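Local coordinates for protein GCN5-related N-acetyltransferase (Exiguobacterium sibiricum 255-15, PDB 3GY9) that binds coenzyme A and probably transfers an acyl group from an acyl-coenzyme A to an acceptor that is not yet known, at residues V4-V9 with A50-L55; I93-L98 with D120-G125; Y109-L114 with T137-K142. All blocks are in the same frame, centred on the assembly; numbering follows the deposited sequence. Where two conformers were deposited one is given.

Contact 1 (V4-V9 with A50-L55); sequences VTIERV and AMFVAL
Thr5 and Leu55 exchange both of their backbone hydrogen bonds, as do Glu7 and Val53, and with Val9 N bonded to Met51 O this makes strands 5-8 and 50-55 antiparallel, their axes 150° apart. The bond from Leu55 N to Thr5 O, 2.8 Å long, is close to straight. Ile6 with Ala54 and Arg8 with Phe52 are the non-hydrogen-bonded pairs, and their side chains share one face. There Ile6 reaches Ala54 CB with CD1, at 3.6 Å, and lays CG2 against Phe52 CB, 3.8 Å away. Arg8 runs alongside Phe52 in the same direction; its CG is anti to the backbone N (chi1 -175°) and a bend at chi3 brings one guanidinium face over Phe52 CE1, the two planes 72° apart. NH2 of Arg8 goes on to a salt bridge with Glu104. An alanine in place of Phe52 would probably leave the Arg8 guanidinium without the aromatic carbons against one of its faces and freer to turn. On the other face Val9 CG2 meets Val53 CG1 at 3.8 Å, and Thr5 OG1 shares water 1 with Leu55 O. In the conformer given, Glu7 OE2 is hydrogen-bonded to Tyr15. Strand 5-8 is outermost in the sheet within this chain; strand 50-55 also pairs with strand 61-69, while helix 93-105 packs on the Ile6 and Phe52 face.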
loop_
_atom_site.group_PDB
_atom_site.type_symbol
_atom_site.label_atom_id
_atom_site.label_comp_id
_atom_site.label_asym_id
_atom_site.label_seq_id
_atom_site.Cartn_x
_atom_site.Cartn_y
_atom_site.Cartn_z
ATOM N N VAL A 4 8.088 -3.690 13.919
ATOM C CA VAL A 4 8.525 -3.694 12.541
ATOM C C VAL A 4 9.133 -2.358 12.215
ATOM O O VAL A 4 8.892 -1.362 12.909
ATOM C CB VAL A 4 7.380 -3.971 11.512
ATOM C CG1 VAL A 4 6.779 -5.336 11.742
ATOM C CG2 VAL A 4 6.299 -2.882 11.559
ATOM N N THR A 5 9.922 -2.354 11.155
ATOM C CA THR A 5 10.416 -1.131 10.545
ATOM C C THR A 5 9.810 -1.064 9.140
ATOM O O THR A 5 9.704 -2.075 8.459
ATOM C CB THR A 5 11.944 -1.141 10.486
ATOM O OG1 THR A 5 12.385 -2.252 9.701
ATOM C CG2 THR A 5 12.525 -1.261 11.870
ATOM N N ILE A 6 9.372 0.120 8.727
ATOM C CA ILE A 6 8.835 0.297 7.394
ATOM C C ILE A 6 9.918 0.996 6.575
ATOM O O ILE A 6 10.352 2.106 6.930
ATOM C CB ILE A 6 7.558 1.167 7.368
ATOM C CG1 ILE A 6 6.480 0.688 8.358
ATOM C CG2 ILE A 6 6.996 1.228 5.950
ATOM C CD1 ILE A 6 5.865 -0.625 8.045
ATOM N N GLU A 7 10.327 0.361 5.481
ATOM C CA GLU A 7 11.434 0.831 4.656
ATOM C C GLU A 7 10.956 1.092 3.228
ATOM O O GLU A 7 10.126 0.347 2.723
ATOM C CB GLU A 7 12.549 -0.231 4.635
ATOM C CG GLU A 7 13.555 -0.019 3.523
ATOM C CD GLU A 7 14.824 -0.807 3.677
ATOM O OE1 GLU A 7 15.884 -0.167 3.833
ATOM O OE2 GLU A 7 14.766 -2.050 3.631
ATOM N N ARG A 8 11.513 2.112 2.578
ATOM C CA ARG A 8 11.321 2.340 1.144
ATOM C C ARG A 8 12.128 1.342 0.329
ATOM O O ARG A 8 13.310 1.107 0.608
ATOM C CB ARG A 8 11.813 3.741 0.799
ATOM C CG ARG A 8 11.595 4.226 -0.613
ATOM C CD ARG A 8 12.197 5.633 -0.770
ATOM N NE ARG A 8 11.748 6.455 0.332
ATOM C CZ ARG A 8 10.559 7.066 0.386
ATOM N NH1 ARG A 8 9.754 7.111 -0.678
ATOM N NH2 ARG A 8 10.218 7.696 1.490
ATOM N N VAL A 9 11.499 0.769 -0.689
ATOM C CA VAL A 9 12.156 -0.162 -1.570
ATOM C C VAL A 9 12.848 0.640 -2.652
ATOM O O VAL A 9 12.187 1.237 -3.499
ATOM C CB VAL A 9 11.150 -1.144 -2.201
ATOM C CG1 VAL A 9 11.815 -2.036 -3.224
ATOM C CG2 VAL A 9 10.487 -1.954 -1.125
ATOM N N ALA A 50 6.109 5.448 -4.582
ATOM C CA ALA A 50 7.000 4.743 -3.666
ATOM C C ALA A 50 6.412 3.384 -3.353
ATOM O O ALA A 50 5.184 3.198 -3.372
ATOM C CB ALA A 50 7.161 5.522 -2.393
HETATM N N MSE A 51 7.293 2.438 -3.009
HETATM C CA MSE A 51 6.886 1.136 -2.521
HETATM C C MSE A 51 7.587 0.928 -1.202
HETATM O O MSE A 51 8.791 1.226 -1.078
HETATM C CB MSE A 51 7.296 0.036 -3.482
HETATM C CG MSE A 51 6.919 -1.370 -3.074
HETATM SE SE MSE A 51 5.014 -1.646 -2.649
HETATM C CE MSE A 51 4.278 -0.859 -4.214
ATOM N N PHE A 52 6.833 0.430 -0.221
ATOM C CA PHE A 52 7.388 0.148 1.098
ATOM C C PHE A 52 7.280 -1.318 1.458
ATOM O O PHE A 52 6.404 -2.024 0.976
ATOM C CB PHE A 52 6.664 0.972 2.169
ATOM C CG PHE A 52 6.759 2.436 1.942
ATOM C CD1 PHE A 52 7.903 3.125 2.299
ATOM C CD2 PHE A 52 5.709 3.136 1.368
ATOM C CE1 PHE A 52 8.006 4.490 2.068
ATOM C CE2 PHE A 52 5.812 4.517 1.138
ATOM C CZ PHE A 52 6.963 5.185 1.499
ATOM N N VAL A 53 8.191 -1.754 2.330
ATOM C CA VAL A 53 8.084 -3.052 2.977
ATOM C C VAL A 53 8.167 -2.885 4.483
ATOM O O VAL A 53 8.861 -1.974 4.972
ATOM C CB VAL A 53 9.196 -4.057 2.548
ATOM C CG1 VAL A 53 8.891 -4.593 1.175
ATOM C CG2 VAL A 53 10.573 -3.437 2.637
ATOM N N ALA A 54 7.478 -3.780 5.193
ATOM C CA ALA A 54 7.591 -3.873 6.648
ATOM C C ALA A 54 8.534 -5.033 6.927
ATOM O O ALA A 54 8.314 -6.134 6.439
ATOM C CB ALA A 54 6.258 -4.131 7.271
ATOM N N LEU A 55 9.588 -4.751 7.680
ATOM C CA LEU A 55 10.578 -5.736 8.047
ATOM C C LEU A 55 10.470 -6.077 9.512
ATOM O O LEU A 55 10.387 -5.188 10.371
ATOM C CB LEU A 55 11.976 -5.215 7.780
ATOM C CG LEU A 55 12.300 -4.915 6.326
ATOM C CD1 LEU A 55 13.706 -4.405 6.249
ATOM C CD2 LEU A 55 12.158 -6.133 5.430
HETATM O O HOH W 1 13.260 -4.290 11.462
HETATM O O HOH W 2 10.073 3.113 -3.693
#

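Contact 2 (I93-L98 with D120-G125); sequences IGTALL and DPFYQG. With COA (coenzyme A), chain B.
Phe122 carries most of the apolar contact, reaching from helix 120-125 to helix 93-98 across an axis separation of 11.2 Å. With CG anti to the backbone N (chi1 172°), the ring is put edge-on to the helix backbone: its CZ lies 3.5 Å from Gly94 O, and Thr95 OG1 also lies in the ring plane. Leu98 approaches the same ring obliquely, CG standing 3.9 Å from Phe122 CZ, and sends CD1 to the edge of Tyr123, in the plane of that ring. Polar bonds run to coenzyme A. Gly94 N donates to pyrophosphate oxygen O4A at 2.8 Å, whereas O1A is gripped twice by Thr95, through N at 3.0 Å and through OG1 at 2.6 Å. A CB on Gly94 would come within 2.1 Å of COA O6A, so the bare backbone lets the pyrophosphate sit close against this helix start, as in GNAT enzymes. Packing over the ring face completes the set: cofactor carbon CCP lies 3.8 Å above the Phe122 ring, over its centre. Helix 93-105 rests on the sheet through Ile93 and Leu97 against strand 50-55 and Leu98 against strand 76-84, and Tyr123 reaches Val82 of that latter strand from helix 120-125.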
loop_
_atom_site.group_PDB
_atom_site.type_symbol
_atom_site.label_atom_id
_atom_site.label_comp_id
_atom_site.label_asym_id
_atom_site.label_seq_id
_atom_site.Cartn_x
_atom_site.Cartn_y
_atom_site.Cartn_z
ATOM N N ILE A 93 0.684 -3.687 11.806
ATOM C CA ILE A 93 1.575 -3.455 10.659
ATOM C C ILE A 93 0.861 -2.713 9.513
ATOM O O ILE A 93 1.390 -1.738 8.968
ATOM C CB ILE A 93 2.180 -4.791 10.167
ATOM C CG1 ILE A 93 3.059 -5.411 11.276
ATOM C CG2 ILE A 93 2.988 -4.582 8.894
ATOM C CD1 ILE A 93 3.483 -6.833 10.982
ATOM N N GLY A 94 -0.313 -3.194 9.121
ATOM C CA GLY A 94 -1.045 -2.554 8.037
ATOM C C GLY A 94 -1.313 -1.091 8.363
ATOM O O GLY A 94 -1.191 -0.209 7.493
ATOM N N THR A 95 -1.715 -0.816 9.594
ATOM C CA THR A 95 -1.939 0.560 10.002
ATOM C C THR A 95 -0.684 1.406 9.848
ATOM O O THR A 95 -0.752 2.490 9.282
ATOM C CB THR A 95 -2.494 0.635 11.424
ATOM O OG1 THR A 95 -3.741 -0.063 11.462
ATOM C CG2 THR A 95 -2.715 2.072 11.839
ATOM N N ALA A 96 0.461 0.914 10.319
ATOM C CA ALA A 96 1.696 1.687 10.234
ATOM C C ALA A 96 2.091 1.921 8.781
ATOM O O ALA A 96 2.523 3.007 8.412
ATOM C CB ALA A 96 2.820 0.976 10.952
ATOM N N LEU A 97 1.919 0.898 7.956
ATOM C CA LEU A 97 2.209 1.009 6.537
ATOM C C LEU A 97 1.321 2.066 5.853
ATOM O O LEU A 97 1.822 2.949 5.154
ATOM C CB LEU A 97 2.022 -0.361 5.905
ATOM C CG LEU A 97 2.217 -0.531 4.415
ATOM C CD1 LEU A 97 3.641 -0.193 3.972
ATOM C CD2 LEU A 97 1.864 -1.973 4.026
ATOM N N LEU A 98 0.006 1.977 6.053
ATOM C CA LEU A 98 -0.903 2.942 5.444
ATOM C C LEU A 98 -0.669 4.348 5.948
ATOM O O LEU A 98 -0.729 5.296 5.178
ATOM C CB LEU A 98 -2.349 2.541 5.651
ATOM C CG LEU A 98 -2.992 1.781 4.484
ATOM C CD1 LEU A 98 -3.185 2.720 3.272
ATOM C CD2 LEU A 98 -2.167 0.580 4.073
ATOM N N ASP A 120 -12.688 -3.537 3.758
ATOM C CA ASP A 120 -13.420 -2.285 3.945
ATOM C C ASP A 120 -13.274 -1.702 5.362
ATOM O O ASP A 120 -12.988 -0.514 5.504
ATOM C CB ASP A 120 -14.902 -2.469 3.527
ATOM C CG ASP A 120 -15.785 -1.265 3.867
ATOM O OD1 ASP A 120 -15.502 -0.139 3.397
ATOM O OD2 ASP A 120 -16.765 -1.449 4.621
ATOM N N PRO A 121 -13.476 -2.517 6.409
ATOM C CA PRO A 121 -13.335 -2.011 7.781
ATOM C C PRO A 121 -11.971 -1.357 8.060
ATOM O O PRO A 121 -11.921 -0.283 8.671
ATOM C CB PRO A 121 -13.496 -3.277 8.623
ATOM C CG PRO A 121 -14.386 -4.148 7.784
ATOM C CD PRO A 121 -13.897 -3.932 6.397
ATOM N N PHE A 122 -10.906 -2.009 7.606
ATOM C CA PHE A 122 -9.552 -1.465 7.731
ATOM C C PHE A 122 -9.475 -0.069 7.115
ATOM O O PHE A 122 -9.051 0.890 7.774
ATOM C CB PHE A 122 -8.546 -2.403 7.069
ATOM C CG PHE A 122 -7.140 -1.849 6.974
ATOM C CD1 PHE A 122 -6.439 -1.510 8.122
ATOM C CD2 PHE A 122 -6.520 -1.700 5.748
ATOM C CE1 PHE A 122 -5.141 -1.007 8.036
ATOM C CE2 PHE A 122 -5.223 -1.229 5.668
ATOM C CZ PHE A 122 -4.542 -0.876 6.826
ATOM N N TYR A 123 -9.894 0.050 5.857
ATOM C CA TYR A 123 -9.773 1.335 5.151
ATOM C C TYR A 123 -10.703 2.413 5.703
ATOM O O TYR A 123 -10.312 3.576 5.796
ATOM C CB TYR A 123 -9.896 1.140 3.630
ATOM C CG TYR A 123 -8.683 0.416 3.080
ATOM C CD1 TYR A 123 -7.441 1.029 3.102
ATOM C CD2 TYR A 123 -8.763 -0.884 2.562
ATOM C CE1 TYR A 123 -6.316 0.409 2.619
ATOM C CE2 TYR A 123 -7.620 -1.523 2.078
ATOM C CZ TYR A 123 -6.397 -0.870 2.122
ATOM O OH TYR A 123 -5.224 -1.448 1.664
ATOM N N GLN A 124 -11.913 2.040 6.102
ATOM C CA GLN A 124 -12.781 3.027 6.728
ATOM C C GLN A 124 -12.214 3.515 8.050
ATOM O O GLN A 124 -12.326 4.697 8.356
ATOM C CB GLN A 124 -14.211 2.521 6.878
ATOM C CG GLN A 124 -14.883 2.372 5.509
ATOM C CD GLN A 124 -16.370 2.581 5.545
ATOM O OE1 GLN A 124 -16.862 3.532 6.157
ATOM N NE2 GLN A 124 -17.103 1.707 4.861
ATOM N N GLY A 125 -11.564 2.626 8.805
ATOM C CA GLY A 125 -10.930 3.015 10.071
ATOM C C GLY A 125 -9.827 4.043 9.885
ATOM O O GLY A 125 -9.536 4.835 10.779
HETATM N N1A COA B . -7.686 -9.521 8.086
HETATM C C2A COA B . -8.322 -8.407 7.570
HETATM N N3A COA B . -8.420 -7.244 8.310
HETATM C C4A COA B . -7.880 -7.201 9.553
HETATM C C5A COA B . -7.236 -8.310 10.095
HETATM C C6A COA B . -7.140 -9.481 9.349
HETATM N N6A COA B . -6.630 -10.587 9.874
HETATM N N7A COA B . -6.812 -7.967 11.336
HETATM C C8A COA B . -7.166 -6.688 11.587
HETATM N N9A COA B . -7.838 -6.211 10.487
HETATM C C1B COA B . -8.445 -4.888 10.317
HETATM C C2B COA B . -9.261 -4.476 11.533
HETATM O O2B COA B . -10.387 -3.729 11.116
HETATM C C3B COA B . -8.310 -3.605 12.312
HETATM O O3B COA B . -8.945 -2.639 13.113
HETATM P P3B COA B . -8.877 -2.830 14.708
HETATM O O7A COA B . -9.592 -1.686 15.386
HETATM O O8A COA B . -9.527 -4.152 15.027
HETATM O O9A COA B . -7.439 -2.864 15.170
HETATM C C4B COA B . -7.530 -2.947 11.196
HETATM O O4B COA B . -7.416 -3.927 10.182
HETATM C C5B COA B . -6.158 -2.432 11.637
HETATM O O5B COA B . -5.403 -3.490 12.169
HETATM P P1A COA B . -3.874 -3.798 11.722
HETATM O O1A COA B . -3.070 -2.542 11.598
HETATM O O2A COA B . -3.382 -4.790 12.724
HETATM O O3A COA B . -4.151 -4.506 10.318
HETATM P P2A COA B . -3.236 -5.571 9.549
HETATM O O4A COA B . -1.760 -5.427 9.876
HETATM O O5A COA B . -3.835 -6.921 9.696
HETATM O O6A COA B . -3.449 -5.046 8.049
HETATM C CBP COA B . -4.727 -5.703 6.089
HETATM C CCP COA B . -4.745 -5.009 7.454
HETATM C CDP COA B . -3.823 -4.915 5.145
HETATM C CEP COA B . -6.170 -5.693 5.544
HETATM C CAP COA B . -4.191 -7.140 6.244
HETATM O OAP COA B . -4.935 -7.811 7.238
HETATM C C9P COA B . -4.296 -7.899 4.951
HETATM O O9P COA B . -3.307 -7.798 3.962
HETATM N N8P COA B . -5.390 -8.643 4.827
HETATM C C7P COA B . -5.647 -9.452 3.641
HETATM C C6P COA B . -7.139 -9.489 3.306
HETATM C C5P COA B . -7.904 -10.240 4.373
HETATM O O5P COA B . -7.389 -10.448 5.486
HETATM N N4P COA B . -9.126 -10.655 4.048
HETATM C C3P COA B . -10.069 -11.119 5.043
HETATM C C2P COA B . -9.670 -12.467 5.641
HETATM S S1P COA B . -9.416 -13.790 4.432
#

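Contact 3 (Y109-L114 with T137-K142); sequences YDRLVL and THTLDK
Leu114 O is gripped by two backbone donors, Thr137 N at 2.8 Å and His138 N at 3.1 Å. The first lies in the carbonyl plane, while the second is tilted from it. Two residues, Thr137 and His138, thus stand opposite the single Leu114, the pattern of a classic beta bulge. Leu114 N returns a bond to His138 O, and the axes of strands 111-114 and 138-141 run antiparallel, 170° apart. At the next hydrogen-bonded pair, Leu112 and Leu140 bond in both directions; beyond the strands, Lys142 N donates to Asp110 O at 2.9 Å from well above the carbonyl plane.

The side chains divide by face. Leu114 CG takes the position between its backbone N and carbonyl carbon (chi1 61°), which brings CD1 to 3.8 Å from His138 CB. The imidazole is held at both nitrogens: ND1 is hydrogen-bonded to Thr137 OG1 over 2.8 Å, and NE2 to Asp120, which restricts the rotation of the ring. Thr137 OG1 also bonds Ser116 N. On the other face Arg111 and Asp141 lie side by side in a salt bridge, NE to OD1 at 2.7 Å, but the hydrogen bond within it is weak and bent, with guanidinium and carboxylate planes 64° apart. Asp110 OD1 makes a long salt bridge with Lys142 NZ, and OD2 of the same carboxylate pairs with Arg75.

The two strands are joined through helix 120-125 and strand 129-130, and strand 138-141 inserts between 111-114 and 129-130, as is characteristic of the C-terminal half of the GNAT fold.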
loop_
_atom_site.group_PDB
_atom_site.type_symbol
_atom_site.label_atom_id
_atom_site.label_comp_id
_atom_site.label_asym_id
_atom_site.label_seq_id
_atom_site.Cartn_x
_atom_site.Cartn_y
_atom_site.Cartn_z
ATOM N N TYR A 109 -0.343 14.393 -3.964
ATOM C CA TYR A 109 -1.704 14.187 -4.469
ATOM C C TYR A 109 -2.737 14.827 -3.544
ATOM O O TYR A 109 -2.535 14.918 -2.336
ATOM C CB TYR A 109 -2.013 12.690 -4.656
ATOM C CG TYR A 109 -1.018 12.019 -5.588
ATOM C CD1 TYR A 109 -1.066 12.235 -6.957
ATOM C CD2 TYR A 109 -0.038 11.181 -5.094
ATOM C CE1 TYR A 109 -0.161 11.614 -7.821
ATOM C CE2 TYR A 109 0.897 10.568 -5.939
ATOM C CZ TYR A 109 0.831 10.807 -7.304
ATOM O OH TYR A 109 1.759 10.242 -8.157
ATOM N N ASP A 110 -3.817 15.311 -4.144
ATOM C CA ASP A 110 -4.906 15.931 -3.400
ATOM C C ASP A 110 -5.999 14.926 -3.055
ATOM O O ASP A 110 -6.913 15.242 -2.287
ATOM C CB ASP A 110 -5.493 17.093 -4.200
ATOM C CG ASP A 110 -4.527 18.227 -4.315
ATOM O OD1 ASP A 110 -4.087 18.708 -3.261
ATOM O OD2 ASP A 110 -4.162 18.614 -5.433
ATOM N N ARG A 111 -5.892 13.724 -3.615
ATOM C CA ARG A 111 -6.842 12.658 -3.366
ATOM C C ARG A 111 -6.127 11.335 -3.484
ATOM O O ARG A 111 -5.259 11.199 -4.340
ATOM C CB ARG A 111 -7.953 12.707 -4.408
ATOM C CG ARG A 111 -9.004 11.624 -4.249
ATOM C CD ARG A 111 -10.180 11.836 -5.208
ATOM N NE ARG A 111 -11.024 12.954 -4.798
ATOM C CZ ARG A 111 -11.241 14.061 -5.512
ATOM N NH1 ARG A 111 -10.705 14.232 -6.718
ATOM N NH2 ARG A 111 -12.037 15.008 -5.017
ATOM N N LEU A 112 -6.456 10.372 -2.624
ATOM C CA LEU A 112 -5.941 8.999 -2.749
ATOM C C LEU A 112 -7.081 8.025 -2.906
ATOM O O LEU A 112 -8.109 8.153 -2.241
ATOM C CB LEU A 112 -5.121 8.588 -1.530
ATOM C CG LEU A 112 -3.890 9.452 -1.262
ATOM C CD1 LEU A 112 -3.220 8.993 0.017
ATOM C CD2 LEU A 112 -2.890 9.417 -2.424
ATOM N N VAL A 113 -6.887 7.068 -3.814
ATOM C CA VAL A 113 -7.892 6.063 -4.101
ATOM C C VAL A 113 -7.276 4.682 -4.066
ATOM O O VAL A 113 -6.073 4.533 -4.181
ATOM C CB VAL A 113 -8.559 6.297 -5.467
ATOM C CG1 VAL A 113 -9.150 7.708 -5.521
ATOM C CG2 VAL A 113 -7.605 6.066 -6.630
ATOM N N LEU A 114 -8.121 3.672 -3.927
ATOM C CA LEU A 114 -7.649 2.280 -3.920
ATOM C C LEU A 114 -8.811 1.351 -4.240
ATOM O O LEU A 114 -9.980 1.740 -4.165
ATOM C CB LEU A 114 -6.992 1.908 -2.585
ATOM C CG LEU A 114 -7.884 1.996 -1.337
ATOM C CD1 LEU A 114 -8.585 0.673 -1.037
ATOM C CD2 LEU A 114 -7.074 2.455 -0.127
ATOM N N THR A 137 -12.699 1.309 -4.892
ATOM C CA THR A 137 -13.633 1.021 -3.810
ATOM C C THR A 137 -13.563 2.082 -2.706
ATOM O O THR A 137 -14.553 2.288 -1.990
ATOM C CB THR A 137 -13.371 -0.352 -3.155
ATOM O OG1 THR A 137 -12.039 -0.410 -2.629
ATOM C CG2 THR A 137 -13.608 -1.502 -4.143
ATOM N N HIS A 138 -12.429 2.761 -2.561
ATOM C CA HIS A 138 -12.234 3.687 -1.438
ATOM C C HIS A 138 -11.498 4.937 -1.876
ATOM O O HIS A 138 -10.614 4.869 -2.725
ATOM C CB HIS A 138 -11.464 3.025 -0.307
ATOM C CG HIS A 138 -12.233 1.955 0.399
ATOM N ND1 HIS A 138 -12.279 0.654 -0.058
ATOM C CD2 HIS A 138 -13.005 1.994 1.513
ATOM C CE1 HIS A 138 -13.028 -0.066 0.758
ATOM N NE2 HIS A 138 -13.492 0.724 1.711
ATOM N N THR A 139 -11.872 6.072 -1.293
ATOM C CA THR A 139 -11.290 7.361 -1.652
ATOM C C THR A 139 -11.097 8.239 -0.412
ATOM O O THR A 139 -11.823 8.108 0.576
ATOM C CB THR A 139 -12.179 8.090 -2.698
ATOM O OG1 THR A 139 -11.505 9.257 -3.194
ATOM C CG2 THR A 139 -13.533 8.493 -2.108
ATOM N N LEU A 140 -10.143 9.160 -0.479
ATOM C CA LEU A 140 -9.913 10.094 0.624
ATOM C C LEU A 140 -9.317 11.382 0.084
ATOM O O LEU A 140 -8.292 11.330 -0.590
ATOM C CB LEU A 140 -8.967 9.473 1.653
ATOM C CG LEU A 140 -8.536 10.344 2.840
ATOM C CD1 LEU A 140 -9.743 10.728 3.675
ATOM C CD2 LEU A 140 -7.478 9.615 3.673
ATOM N N ASP A 141 -9.933 12.515 0.403
ATOM C CA ASP A 141 -9.411 13.827 0.005
ATOM C C ASP A 141 -8.394 14.346 1.017
ATOM O O ASP A 141 -8.533 14.119 2.214
ATOM C CB ASP A 141 -10.546 14.852 -0.092
ATOM C CG ASP A 141 -11.477 14.603 -1.257
ATOM O OD1 ASP A 141 -11.064 13.974 -2.256
ATOM O OD2 ASP A 141 -12.630 15.075 -1.166
ATOM N N LYS A 142 -7.418 15.114 0.541
ATOM C CA LYS A 142 -6.393 15.662 1.426
ATOM C C LYS A 142 -7.002 16.550 2.502
ATOM O O LYS A 142 -6.561 16.530 3.640
ATOM C CB LYS A 142 -5.355 16.464 0.633
ATOM C CG LYS A 142 -4.158 16.912 1.473
ATOM C CD LYS A 142 -3.070 17.602 0.653
ATOM C CE LYS A 142 -3.500 18.949 0.122
ATOM N NZ LYS A 142 -2.321 19.786 -0.290
#

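Overall arrangement
Contacts 1 and 3 are antiparallel strand pairs in one mixed sheet, lying on opposite sides of the chain's centre with their own centres about 21 Å apart, and each is only partly buried. Contact 2 is the buried one, a pair of helices whose polar bonds go to coenzyme A instead of across to each other. It touches both others: Ala54 CB meets Ile93 CG2 at 3.7 Å on the contact 1 side, and Tyr123 CE1 meets Leu114 CD2 at 3.5 Å on that of contact 3. Charged pairs join the two segments directly in contact 3, whereas in contact 1 Arg8 takes its carboxylate partner from helix 93-105.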